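Local structure of glyoxalase 3 (4LRU) at residues Glu16-Tyr19 / Lys24-Val27; Lys42-Gln47 / Asp231-Phe236; Asp101-Ser106 / Lys119-Ile124; Ile124-Tyr129 / Asn149-Gly154. The protein converts methylglyoxal and water into D-lactate in a single glutathione-independent step, detoxifying the methylglyoxal that Candida albicans makes in its own metabolism. All blocks are in the same frame, centred on the assembly; numbering follows the deposited sequence. Where two conformers were deposited one is given.

Contact 1: residues Glu16-Tyr19 / Lys24-Val27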
loop_
_atom_site.group_PDB
_atom_site.type_symbol
_atom_site.label_atom_id
_atom_site.label_comp_id
_atom_site.label_asym_id
_atom_site.label_seq_id
_atom_site.Cartn_x
_atom_site.Cartn_y
_atom_site.Cartn_z
ATOM N N GLU A 16 -15.119 -7.518 0.376
ATOM C CA GLU A 16 -16.213 -8.282 -0.211
ATOM C C GLU A 16 -15.685 -9.655 -0.596
ATOM O O GLU A 16 -14.490 -9.816 -0.882
ATOM C CB GLU A 16 -16.709 -7.621 -1.499
ATOM C CG GLU A 16 -17.215 -6.194 -1.387
ATOM C CD GLU A 16 -18.503 -6.069 -0.609
ATOM O OE1 GLU A 16 -18.786 -4.940 -0.146
ATOM O OE2 GLU A 16 -19.217 -7.080 -0.440
ATOM N N THR A 17 -16.592 -10.619 -0.664
ATOM C CA THR A 17 -16.330 -11.901 -1.319
ATOM C C THR A 17 -15.759 -11.692 -2.718
ATOM O O THR A 17 -16.305 -10.934 -3.518
ATOM C CB THR A 17 -17.598 -12.780 -1.396
ATOM O OG1 THR A 17 -18.629 -12.102 -2.128
ATOM C CG2 THR A 17 -18.100 -13.104 0.001
ATOM N N PHE A 18 -14.655 -12.378 -3.002
ATOM C CA PHE A 18 -13.790 -12.042 -4.130
ATOM C C PHE A 18 -13.196 -13.297 -4.771
ATOM O O PHE A 18 -13.243 -13.472 -5.993
ATOM C CB PHE A 18 -12.665 -11.119 -3.648
ATOM C CG PHE A 18 -11.652 -10.784 -4.700
ATOM C CD1 PHE A 18 -11.961 -9.914 -5.731
ATOM C CD2 PHE A 18 -10.372 -11.312 -4.638
ATOM C CE1 PHE A 18 -11.010 -9.581 -6.685
ATOM C CE2 PHE A 18 -9.425 -10.984 -5.578
ATOM C CZ PHE A 18 -9.743 -10.122 -6.612
ATOM N N TYR A 19 -12.639 -14.173 -3.943
ATOM C CA TYR A 19 -11.953 -15.371 -4.444
ATOM C C TYR A 19 -12.946 -16.454 -4.880
ATOM O O TYR A 19 -14.081 -16.506 -4.399
ATOM C CB TYR A 19 -11.043 -15.933 -3.352
ATOM C CG TYR A 19 -9.946 -14.977 -2.945
ATOM C CD1 TYR A 19 -8.864 -14.736 -3.786
ATOM C CD2 TYR A 19 -10.012 -14.275 -1.747
ATOM C CE1 TYR A 19 -7.858 -13.870 -3.426
ATOM C CE2 TYR A 19 -9.014 -13.394 -1.384
ATOM C CZ TYR A 19 -7.941 -13.190 -2.222
ATOM O OH TYR A 19 -6.932 -12.313 -1.872
ATOM N N LYS A 24 -13.340 -13.526 1.334
ATOM C CA LYS A 24 -13.267 -12.092 1.077
ATOM C C LYS A 24 -11.852 -11.586 0.843
ATOM O O LYS A 24 -10.894 -12.092 1.439
ATOM C CB LYS A 24 -13.871 -11.330 2.245
ATOM C CG LYS A 24 -15.336 -11.638 2.459
ATOM C CD LYS A 24 -15.946 -10.679 3.475
ATOM C CE LYS A 24 -17.431 -10.922 3.653
ATOM N NZ LYS A 24 -17.991 -9.906 4.584
ATOM N N THR A 25 -11.719 -10.563 -0.001
ATOM C CA THR A 25 -10.539 -9.725 0.039
ATOM C C THR A 25 -10.761 -8.513 0.931
ATOM O O THR A 25 -11.854 -8.321 1.497
ATOM C CB THR A 25 -10.066 -9.302 -1.371
ATOM O OG1 THR A 25 -8.727 -8.781 -1.292
ATOM C CG2 THR A 25 -10.966 -8.244 -1.975
ATOM N N GLY A 26 -9.709 -7.716 1.047
ATOM C CA GLY A 26 -9.619 -6.609 1.984
ATOM C C GLY A 26 -8.158 -6.320 2.212
ATOM O O GLY A 26 -7.354 -6.465 1.295
ATOM N N VAL A 27 -7.814 -5.907 3.424
ATOM C CA VAL A 27 -6.441 -5.523 3.772
ATOM C C VAL A 27 -5.623 -6.784 4.052
ATOM O O VAL A 27 -6.024 -7.622 4.847
ATOM C CB VAL A 27 -6.448 -4.626 5.016
ATOM C CG1 VAL A 27 -5.021 -4.280 5.459
ATOM C CG2 VAL A 27 -7.268 -3.369 4.748
#

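Contact 2: residues Lys42-Gln47 / Asp231-Phe236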
loop_
_atom_site.group_PDB
_atom_site.type_symbol
_atom_site.label_atom_id
_atom_site.label_comp_id
_atom_site.label_asym_id
_atom_site.label_seq_id
_atom_site.Cartn_x
_atom_site.Cartn_y
_atom_site.Cartn_z
ATOM N N LYS A 42 11.376 2.977 13.922
ATOM C CA LYS A 42 12.147 4.129 13.459
ATOM C C LYS A 42 11.862 5.403 14.274
ATOM O O LYS A 42 12.685 6.303 14.314
ATOM C CB LYS A 42 11.860 4.370 11.974
ATOM C CG LYS A 42 12.634 5.535 11.370
ATOM C CD LYS A 42 14.141 5.322 11.361
ATOM C CE LYS A 42 14.859 6.524 10.753
ATOM N NZ LYS A 42 16.313 6.565 11.051
ATOM N N GLY A 43 10.686 5.473 14.894
ATOM C CA GLY A 43 10.313 6.595 15.718
ATOM C C GLY A 43 9.271 7.538 15.157
ATOM O O GLY A 43 8.915 8.529 15.814
ATOM N N TYR A 44 8.782 7.228 13.961
ATOM C CA TYR A 44 7.761 8.035 13.314
ATOM C C TYR A 44 6.396 7.809 13.968
ATOM O O TYR A 44 6.167 6.786 14.618
ATOM C CB TYR A 44 7.633 7.673 11.838
ATOM C CG TYR A 44 8.881 7.789 10.979
ATOM C CD1 TYR A 44 9.932 8.638 11.304
ATOM C CD2 TYR A 44 8.973 7.053 9.814
ATOM C CE1 TYR A 44 11.038 8.746 10.469
ATOM C CE2 TYR A 44 10.075 7.145 8.982
ATOM C CZ TYR A 44 11.117 7.973 9.318
ATOM O OH TYR A 44 12.202 8.026 8.445
ATOM N N GLU A 45 5.502 8.776 13.784
ATOM C CA GLU A 45 4.094 8.595 14.081
ATOM C C GLU A 45 3.414 7.989 12.873
ATOM O O GLU A 45 3.759 8.306 11.743
ATOM C CB GLU A 45 3.449 9.935 14.403
ATOM C CG GLU A 45 2.045 9.837 14.972
ATOM C CD GLU A 45 1.595 11.156 15.568
ATOM O OE1 GLU A 45 2.016 11.474 16.697
ATOM O OE2 GLU A 45 0.844 11.880 14.890
ATOM N N ILE A 46 2.473 7.082 13.100
ATOM C CA ILE A 46 1.764 6.463 12.002
ATOM C C ILE A 46 0.254 6.635 12.175
ATOM O O ILE A 46 -0.313 6.253 13.202
ATOM C CB ILE A 46 2.067 4.954 11.865
ATOM C CG1 ILE A 46 3.573 4.691 11.735
ATOM C CG2 ILE A 46 1.376 4.399 10.640
ATOM C CD1 ILE A 46 4.232 4.249 13.019
ATOM N N GLN A 47 -0.369 7.222 11.156
ATOM C CA GLN A 47 -1.824 7.355 11.081
ATOM C C GLN A 47 -2.367 6.394 10.026
ATOM O O GLN A 47 -2.065 6.516 8.829
ATOM C CB GLN A 47 -2.215 8.789 10.700
ATOM C CG GLN A 47 -3.716 8.988 10.496
ATOM C CD GLN A 47 -4.499 8.863 11.796
ATOM O OE1 GLN A 47 -4.376 9.691 12.700
ATOM N NE2 GLN A 47 -5.308 7.814 11.896
ATOM N N ASP A 231 13.114 0.773 2.630
ATOM C CA ASP A 231 13.619 1.542 1.485
ATOM C C ASP A 231 12.923 2.919 1.377
ATOM O O ASP A 231 13.484 3.863 0.815
ATOM C CB ASP A 231 13.445 0.730 0.205
ATOM C CG ASP A 231 14.463 -0.418 0.090
ATOM O OD1 ASP A 231 15.490 -0.396 0.806
ATOM O OD2 ASP A 231 14.238 -1.325 -0.732
ATOM N N VAL A 232 11.714 3.035 1.926
ATOM C CA VAL A 232 11.115 4.343 2.119
ATOM C C VAL A 232 11.986 5.194 3.043
ATOM O O VAL A 232 12.311 6.333 2.727
ATOM C CB VAL A 232 9.669 4.227 2.691
ATOM C CG1 VAL A 232 9.189 5.568 3.239
ATOM C CG2 VAL A 232 8.714 3.732 1.609
ATOM N N ILE A 233 12.378 4.633 4.179
ATOM C CA ILE A 233 13.254 5.363 5.112
ATOM C C ILE A 233 14.544 5.795 4.407
ATOM O O ILE A 233 14.981 6.944 4.526
ATOM C CB ILE A 233 13.558 4.535 6.373
ATOM C CG1 ILE A 233 12.259 4.355 7.177
ATOM C CG2 ILE A 233 14.660 5.188 7.205
ATOM C CD1 ILE A 233 12.323 3.349 8.298
ATOM N N ALA A 234 15.135 4.875 3.646
ATOM C CA ALA A 234 16.366 5.166 2.907
ATOM C C ALA A 234 16.189 6.346 1.951
ATOM O O ALA A 234 17.110 7.160 1.776
ATOM C CB ALA A 234 16.808 3.933 2.130
ATOM N N ALA A 235 15.038 6.401 1.284
ATOM C CA ALA A 235 14.801 7.423 0.258
ATOM C C ALA A 235 14.462 8.771 0.895
ATOM O O ALA A 235 14.737 9.827 0.322
ATOM C CB ALA A 235 13.698 6.987 -0.699
ATOM N N PHE A 236 13.911 8.705 2.102
ATOM C CA PHE A 236 13.312 9.856 2.804
ATOM C C PHE A 236 14.368 10.607 3.599
ATOM O O PHE A 236 14.364 11.835 3.637
ATOM C CB PHE A 236 12.231 9.310 3.746
ATOM C CG PHE A 236 11.516 10.343 4.577
ATOM C CD1 PHE A 236 10.587 11.191 4.009
ATOM C CD2 PHE A 236 11.693 10.377 5.948
ATOM C CE1 PHE A 236 9.884 12.093 4.778
ATOM C CE2 PHE A 236 10.993 11.281 6.738
ATOM C CZ PHE A 236 10.080 12.144 6.145
#

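Contact 3: residues Asp101-Ser106 / Lys119-Ile124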
loop_
_atom_site.group_PDB
_atom_site.type_symbol
_atom_site.label_atom_id
_atom_site.label_comp_id
_atom_site.label_asym_id
_atom_site.label_seq_id
_atom_site.Cartn_x
_atom_site.Cartn_y
_atom_site.Cartn_z
ATOM N N ASP A 101 4.178 13.296 5.981
ATOM C CA ASP A 101 5.459 13.388 5.287
ATOM C C ASP A 101 5.812 12.156 4.457
ATOM O O ASP A 101 6.704 12.219 3.617
ATOM C CB ASP A 101 6.575 13.633 6.300
ATOM C CG ASP A 101 6.590 15.045 6.827
ATOM O OD1 ASP A 101 5.855 15.912 6.297
ATOM O OD2 ASP A 101 7.364 15.315 7.776
ATOM N N ILE A 102 5.163 11.035 4.742
ATOM C CA ILE A 102 5.290 9.796 3.977
ATOM C C ILE A 102 3.875 9.271 3.730
ATOM O O ILE A 102 3.006 9.362 4.617
ATOM C CB ILE A 102 6.085 8.749 4.798
ATOM C CG1 ILE A 102 7.534 9.210 4.946
ATOM C CG2 ILE A 102 6.002 7.362 4.181
ATOM C CD1 ILE A 102 8.335 8.438 5.964
ATOM N N PHE A 103 3.644 8.751 2.526
ATOM C CA PHE A 103 2.430 8.028 2.219
ATOM C C PHE A 103 2.840 6.602 1.913
ATOM O O PHE A 103 3.711 6.372 1.079
ATOM C CB PHE A 103 1.723 8.639 1.009
ATOM C CG PHE A 103 0.432 7.948 0.644
ATOM C CD1 PHE A 103 0.438 6.787 -0.105
ATOM C CD2 PHE A 103 -0.793 8.473 1.057
ATOM C CE1 PHE A 103 -0.745 6.175 -0.468
ATOM C CE2 PHE A 103 -1.981 7.851 0.716
ATOM C CZ PHE A 103 -1.961 6.704 -0.041
ATOM N N PHE A 104 2.230 5.646 2.600
ATOM C CA PHE A 104 2.488 4.222 2.327
ATOM C C PHE A 104 1.182 3.473 2.072
ATOM O O PHE A 104 0.336 3.369 2.959
ATOM C CB PHE A 104 3.240 3.588 3.496
ATOM C CG PHE A 104 3.728 2.202 3.217
ATOM C CD1 PHE A 104 2.844 1.135 3.155
ATOM C CD2 PHE A 104 5.095 1.951 2.991
ATOM C CE1 PHE A 104 3.293 -0.145 2.883
ATOM C CE2 PHE A 104 5.528 0.672 2.716
ATOM C CZ PHE A 104 4.635 -0.378 2.673
ATOM N N GLY A 105 1.017 2.973 0.854
ATOM C CA GLY A 105 -0.159 2.189 0.495
ATOM C C GLY A 105 -0.004 0.714 0.794
ATOM O O GLY A 105 0.670 -0.009 0.057
ATOM N N SER A 106 -0.587 0.259 1.900
ATOM C CA SER A 106 -0.753 -1.172 2.114
ATOM C C SER A 106 -1.754 -1.677 1.105
ATOM O O SER A 106 -2.461 -0.886 0.492
ATOM C CB SER A 106 -1.223 -1.503 3.532
ATOM O OG SER A 106 -2.602 -1.188 3.765
ATOM N N LYS A 119 -9.946 9.651 -3.925
ATOM C CA LYS A 119 -9.388 10.960 -4.206
ATOM C C LYS A 119 -8.802 11.622 -2.964
ATOM O O LYS A 119 -7.832 12.342 -3.073
ATOM C CB LYS A 119 -10.420 11.847 -4.896
ATOM C CG LYS A 119 -10.733 11.333 -6.299
ATOM C CD LYS A 119 -11.564 12.291 -7.123
ATOM C CE LYS A 119 -11.882 11.661 -8.471
ATOM N NZ LYS A 119 -10.652 11.414 -9.284
ATOM N N ASP A 120 -9.371 11.364 -1.791
ATOM C CA ASP A 120 -8.819 11.937 -0.555
ATOM C C ASP A 120 -7.450 11.334 -0.194
ATOM O O ASP A 120 -6.484 12.079 0.080
ATOM C CB ASP A 120 -9.798 11.761 0.605
ATOM C CG ASP A 120 -11.053 12.603 0.442
ATOM O OD1 ASP A 120 -10.912 13.806 0.114
ATOM O OD2 ASP A 120 -12.169 12.076 0.684
ATOM N N LEU A 121 -7.345 10.007 -0.189
ATOM C CA LEU A 121 -6.035 9.363 -0.021
ATOM C C LEU A 121 -5.061 9.846 -1.091
ATOM O O LEU A 121 -3.886 10.120 -0.799
ATOM C CB LEU A 121 -6.167 7.837 -0.114
ATOM C CG LEU A 121 -6.768 7.174 1.119
ATOM C CD1 LEU A 121 -6.970 5.696 0.889
ATOM C CD2 LEU A 121 -5.867 7.405 2.328
ATOM N N GLN A 122 -5.537 9.938 -2.331
ATOM C CA GLN A 122 -4.678 10.387 -3.421
ATOM C C GLN A 122 -4.162 11.802 -3.186
ATOM O O GLN A 122 -3.002 12.113 -3.519
ATOM C CB GLN A 122 -5.403 10.274 -4.760
ATOM C CG GLN A 122 -5.517 8.837 -5.254
ATOM C CD GLN A 122 -6.237 8.735 -6.574
ATOM O OE1 GLN A 122 -7.181 9.488 -6.830
ATOM N NE2 GLN A 122 -5.788 7.836 -7.439
ATOM N N LYS A 123 -5.017 12.660 -2.629
ATOM C CA LYS A 123 -4.640 14.034 -2.328
ATOM C C LYS A 123 -3.569 14.064 -1.236
ATOM O O LYS A 123 -2.639 14.861 -1.294
ATOM C CB LYS A 123 -5.866 14.856 -1.902
ATOM C CG LYS A 123 -5.556 16.300 -1.527
ATOM C CD LYS A 123 -5.098 17.086 -2.743
ATOM C CE LYS A 123 -4.926 18.568 -2.447
ATOM N NZ LYS A 123 -4.249 19.291 -3.566
ATOM N N ILE A 124 -3.676 13.170 -0.257
ATOM C CA ILE A 124 -2.602 13.051 0.745
ATOM C C ILE A 124 -1.291 12.626 0.062
ATOM O O ILE A 124 -0.234 13.236 0.287
ATOM C CB ILE A 124 -2.953 12.103 1.904
ATOM C CG1 ILE A 124 -4.249 12.563 2.575
ATOM C CG2 ILE A 124 -1.772 12.036 2.883
ATOM C CD1 ILE A 124 -4.750 11.663 3.688
#

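Contact 4: residues Ile124-Tyr129 / Asn149-Gly154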
loop_
_atom_site.group_PDB
_atom_site.type_symbol
_atom_site.label_atom_id
_atom_site.label_comp_id
_atom_site.label_asym_id
_atom_site.label_seq_id
_atom_site.Cartn_x
_atom_site.Cartn_y
_atom_site.Cartn_z
ATOM N N ILE A 124 -3.676 13.170 -0.257
ATOM C CA ILE A 124 -2.602 13.051 0.745
ATOM C C ILE A 124 -1.291 12.626 0.062
ATOM O O ILE A 124 -0.234 13.236 0.287
ATOM C CB ILE A 124 -2.953 12.103 1.904
ATOM C CG1 ILE A 124 -4.249 12.563 2.575
ATOM C CG2 ILE A 124 -1.772 12.036 2.883
ATOM C CD1 ILE A 124 -4.750 11.663 3.688
ATOM N N ALA A 125 -1.369 11.648 -0.829
ATOM C CA ALA A 125 -0.185 11.213 -1.581
ATOM C C ALA A 125 0.471 12.352 -2.360
ATOM O O ALA A 125 1.694 12.525 -2.312
ATOM C CB ALA A 125 -0.543 10.083 -2.520
ATOM N N THR A 126 -0.316 13.140 -3.093
ATOM C CA THR A 126 0.283 14.189 -3.921
ATOM C C THR A 126 0.816 15.328 -3.048
ATOM O O THR A 126 1.801 15.988 -3.409
ATOM C CB THR A 126 -0.683 14.751 -4.997
ATOM O OG1 THR A 126 -1.885 15.249 -4.386
ATOM C CG2 THR A 126 -1.023 13.685 -6.019
ATOM N N THR A 127 0.147 15.586 -1.920
ATOM C CA THR A 127 0.591 16.621 -1.006
ATOM C C THR A 127 1.947 16.233 -0.426
ATOM O O THR A 127 2.885 17.042 -0.398
ATOM C CB THR A 127 -0.449 16.859 0.111
ATOM O OG1 THR A 127 -1.653 17.363 -0.485
ATOM C CG2 THR A 127 0.047 17.848 1.112
ATOM N N VAL A 128 2.048 14.975 -0.017
ATOM C CA VAL A 128 3.315 14.407 0.471
ATOM C C VAL A 128 4.399 14.525 -0.591
ATOM O O VAL A 128 5.485 15.040 -0.322
ATOM C CB VAL A 128 3.148 12.934 0.870
ATOM C CG1 VAL A 128 4.505 12.266 1.058
ATOM C CG2 VAL A 128 2.311 12.826 2.133
ATOM N N TYR A 129 4.086 14.109 -1.820
ATOM C CA TYR A 129 5.089 14.127 -2.882
ATOM C C TYR A 129 5.537 15.538 -3.229
ATOM O O TYR A 129 6.706 15.763 -3.520
ATOM C CB TYR A 129 4.574 13.422 -4.138
ATOM C CG TYR A 129 5.661 13.103 -5.139
ATOM C CD1 TYR A 129 6.622 12.151 -4.861
ATOM C CD2 TYR A 129 5.730 13.766 -6.347
ATOM C CE1 TYR A 129 7.623 11.859 -5.767
ATOM C CE2 TYR A 129 6.717 13.476 -7.266
ATOM C CZ TYR A 129 7.666 12.520 -6.967
ATOM O OH TYR A 129 8.670 12.260 -7.882
ATOM N N ASN A 149 -2.769 12.472 -11.173
ATOM C CA ASN A 149 -1.879 13.467 -11.741
ATOM C C ASN A 149 -1.128 14.178 -10.612
ATOM O O ASN A 149 -1.638 14.317 -9.495
ATOM C CB ASN A 149 -2.660 14.421 -12.632
ATOM C CG ASN A 149 -2.827 13.876 -14.046
ATOM O OD1 ASN A 149 -2.548 12.706 -14.313
ATOM N ND2 ASN A 149 -3.301 14.713 -14.945
ATOM N N ASP A 150 0.106 14.558 -10.888
ATOM C CA ASP A 150 0.898 15.367 -9.955
ATOM C C ASP A 150 0.585 16.836 -10.244
ATOM O O ASP A 150 0.750 17.298 -11.365
ATOM C CB ASP A 150 2.384 15.084 -10.193
ATOM C CG ASP A 150 3.295 15.804 -9.210
ATOM O OD1 ASP A 150 2.819 16.682 -8.456
ATOM O OD2 ASP A 150 4.502 15.473 -9.216
ATOM N N PRO A 151 0.075 17.576 -9.249
ATOM C CA PRO A 151 -0.291 18.963 -9.521
ATOM C C PRO A 151 0.869 19.804 -10.039
ATOM O O PRO A 151 0.656 20.768 -10.766
ATOM C CB PRO A 151 -0.755 19.473 -8.153
ATOM C CG PRO A 151 -1.297 18.253 -7.484
ATOM C CD PRO A 151 -0.446 17.109 -7.953
ATOM N N LYS A 152 2.091 19.419 -9.679
ATOM C CA LYS A 152 3.274 20.180 -10.065
ATOM C C LYS A 152 3.643 20.027 -11.538
ATOM O O LYS A 152 4.358 20.867 -12.090
ATOM C CB LYS A 152 4.458 19.768 -9.193
ATOM C CG LYS A 152 4.534 20.544 -7.886
ATOM C CD LYS A 152 5.747 20.144 -7.056
ATOM C CE LYS A 152 6.924 21.078 -7.283
ATOM N NZ LYS A 152 8.208 20.495 -6.798
ATOM N N THR A 153 3.151 18.972 -12.182
ATOM C CA THR A 153 3.520 18.708 -13.569
ATOM C C THR A 153 2.339 18.732 -14.539
ATOM O O THR A 153 2.541 18.904 -15.729
ATOM C CB THR A 153 4.201 17.339 -13.716
ATOM O OG1 THR A 153 3.245 16.309 -13.445
ATOM C CG2 THR A 153 5.391 17.195 -12.752
ATOM N N GLY A 154 1.130 18.477 -14.038
ATOM C CA GLY A 154 -0.034 18.273 -14.905
ATOM C C GLY A 154 -0.007 16.944 -15.639
ATOM O O GLY A 154 -0.766 16.746 -16.601
HETATM O O HOH W 1 8.634 18.149 -4.296
#

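Contact 1: residues Glu16-Tyr19 / Lys24-Val27
The backbones of Thr17 and Lys24 meet in a single beta bridge, their CA atoms 3.9 Å apart, where the long connection from strand 6-10 to helix 29-42 of the DJ-1 superfamily fold doubles back on itself. One hydrogen bond closes the loop: Thr25 N gives its proton to Glu16 O at 3.0 Å, with a moderately bent N-H...O angle of 144°. The same oxygen also takes a CA-H...O contact from Lys24 CA, at 3.2 Å. The aliphatic part of Lys24 lies along the outer rim, with CG against Thr17 N. Its extended chain can cover the backbone there and still carry the ammonium group to the surface.

The inner side is aromatic. Phe18 has CG anti to its backbone N (chi1 176°), which brings CB and the near part of the ring against Thr25, and CB meets the methyl CG2 of that threonine at 3.7 Å. Threonine suits the place because its two branches serve different partners: the methyl packs on Phe18, while OG1 hydrogen-bonds the Asp58 carboxylate. Tyr19 OH binds the same carboxylate oxygen, OD2, so Asp58 ties both segments together. Phe18 CD2 stands 3.7 Å above the centre of one face of the Tyr19 ring, and His60 also stacks on that ring. Both aromatics approach the probable catalytic residues, with Tyr19 about 7 Å from His140 and Phe18 about 7 Å from Glu171, side chain to side chain. Lys24 O lies in the plane of the Tyr19 ring, 3.6 Å from CE2 at its edge.

Contact 2: residues Lys42-Gln47 / Asp231-Phe236
Ile233 is the hub of this contact, touching both Lys42 and Tyr44. Its CD1 methyl rests against Lys42 CG at 3.8 Å, and CG2 lies a similar distance from CE of the same lysine, whose hydrocarbon part acts as an apolar partner. Ile233 CG1, which carries CD1, approaches Tyr44 CE2 at 4.0 Å. Phe236, one helical turn on, turns its edge toward the face of the tyrosine in an offset edge-to-face pair, with centroids 5.9 Å apart and planes at 76°. Its CD2 comes to 3.5 Å from Tyr44 OH. Tyrosine fits because the ring packs while the hydroxyl hydrogen-bonds Glu237, the residue just after the helix.

In the next shell, Lys42, extended at chi1 (-179°), sets CG over one face of the Tyr44 ring, toward the rim; the bend at chi2 then carries CD and CE along Ile233. Gly43 ends helix 29-42 in a Schellman motif, its positive phi turning the chain into strand 45-50. Val38 of helix 29-42 also touches Ile233, Val7 of strand 6-10 lies beside Tyr44, and Val134 of strand 134-138 packs on Phe236, so that C-terminal helix 225-236 packs against the sheet next to helix 29-42.

Contact 3: residues Asp101-Ser106 / Lys119-Ile124
Phe103 packs its ring on the apolar side chains of the helix residues Leu121 and Ile124 in this buried contact. Ile124 brings its CG2 methyl to the edge of the Phe103 ring, near the ring plane and 4.1 Å from CD2; the two side chains run at about a right angle. Leu121 supplies CD2, which lies 4.2 Å from Phe103 CE2. A chi1 of -179° points the phenylalanine ring away from the backbone N and toward the helix. A large flat side chain suits this position, since it spans the layer between strand and helix and also reaches Leu8 and Ala10 of the neighbouring strand 6-10.

One contact is of another kind. The carbonyl oxygen of Leu121 comes to 3.3 Å from Phe103 CE2, a close van der Waals approach made obliquely to the ring.

Strand 102-105, helix 119-130 and strand 134-138 form a beta-alpha-beta crossover, a unit of the alpha/beta sandwich of the DJ-1 superfamily. The two strands are parallel neighbours in the central sheet, and Phe103 points to the face covered by the returning helix, whereas Ile102 turns to the other face and meets helix 225-236.

Polar bonds hold the elements from outside the interface. Ser136 OG hydrogen-bonds Phe103 O across to strand 134-138. At the start of the helix, the two carboxylate oxygens of Glu51 accept separately, OE2 from Asp120 N and OE1 from Leu121 N.

Contact 4: residues Ile124-Tyr129 / Asn149-Gly154
A small beta hairpin, strands 149-150 and 155-156, leans on helix 119-130 through the end of its first strand and the start of its turn, Asp150 meeting Tyr129 while Asn149 and Pro151 meet Thr126. A chi1 of -176°, with CG opposite the backbone N, carries the Asp150 carboxylate to the rim of the tyrosine ring: OD2 lies in the ring plane, 3.6 Å from both CD2 and CE2, with the two planes 71° apart. That edge bears weakly positive hydrogens, so the approach is probably favourable. The tyrosine is held by Arg215, which makes a cation-pi contact with the ring and a hydrogen bond to Tyr129 O.

The other oxygen, OD1, accepts from Lys152 N at 3.1 Å, which makes this an Asx turn; the proton arrives from above the carboxylate plane. Asp150 O takes protons from both Thr153 N and Gly154 N. Proline suits the second place of this turn because its ring already fixes phi near the value required, and glycine accepts the positive phi at Gly154. Asp130 brings a second carboxylate close to OD1, which might raise the proton affinity of either group.

One helical turn earlier, Thr126 uses its carbon atoms: CB packs on Pro151 CD at 3.8 Å, and CG2 faces Asn149 O at 3.6 Å. Its hydroxyl turns back to Lys123 O. One water donates to Tyr129 O and accepts weakly from Lys152 NZ.

Contact 3 is the most deeply buried of the four, and contacts 1, 2 and 4 are each only partly buried. Contacts 3 and 4 share Ile124 and read successive turns of helix 119-130: the first meets the central sheet with apolar groups, the second a surface hairpin with carboxylate and carbonyl oxygens. Contacts 2 and 3 reach the same sheet from opposite faces, touching where Ile102 meets Tyr44, Val232 and Phe236. Contact 1 lies near the probable active site and brushes contact 3 where Val27 packs on Ser106; it is about 29 Å from contact 2 between centres, and is the one whose two segments are joined by a direct hydrogen bond.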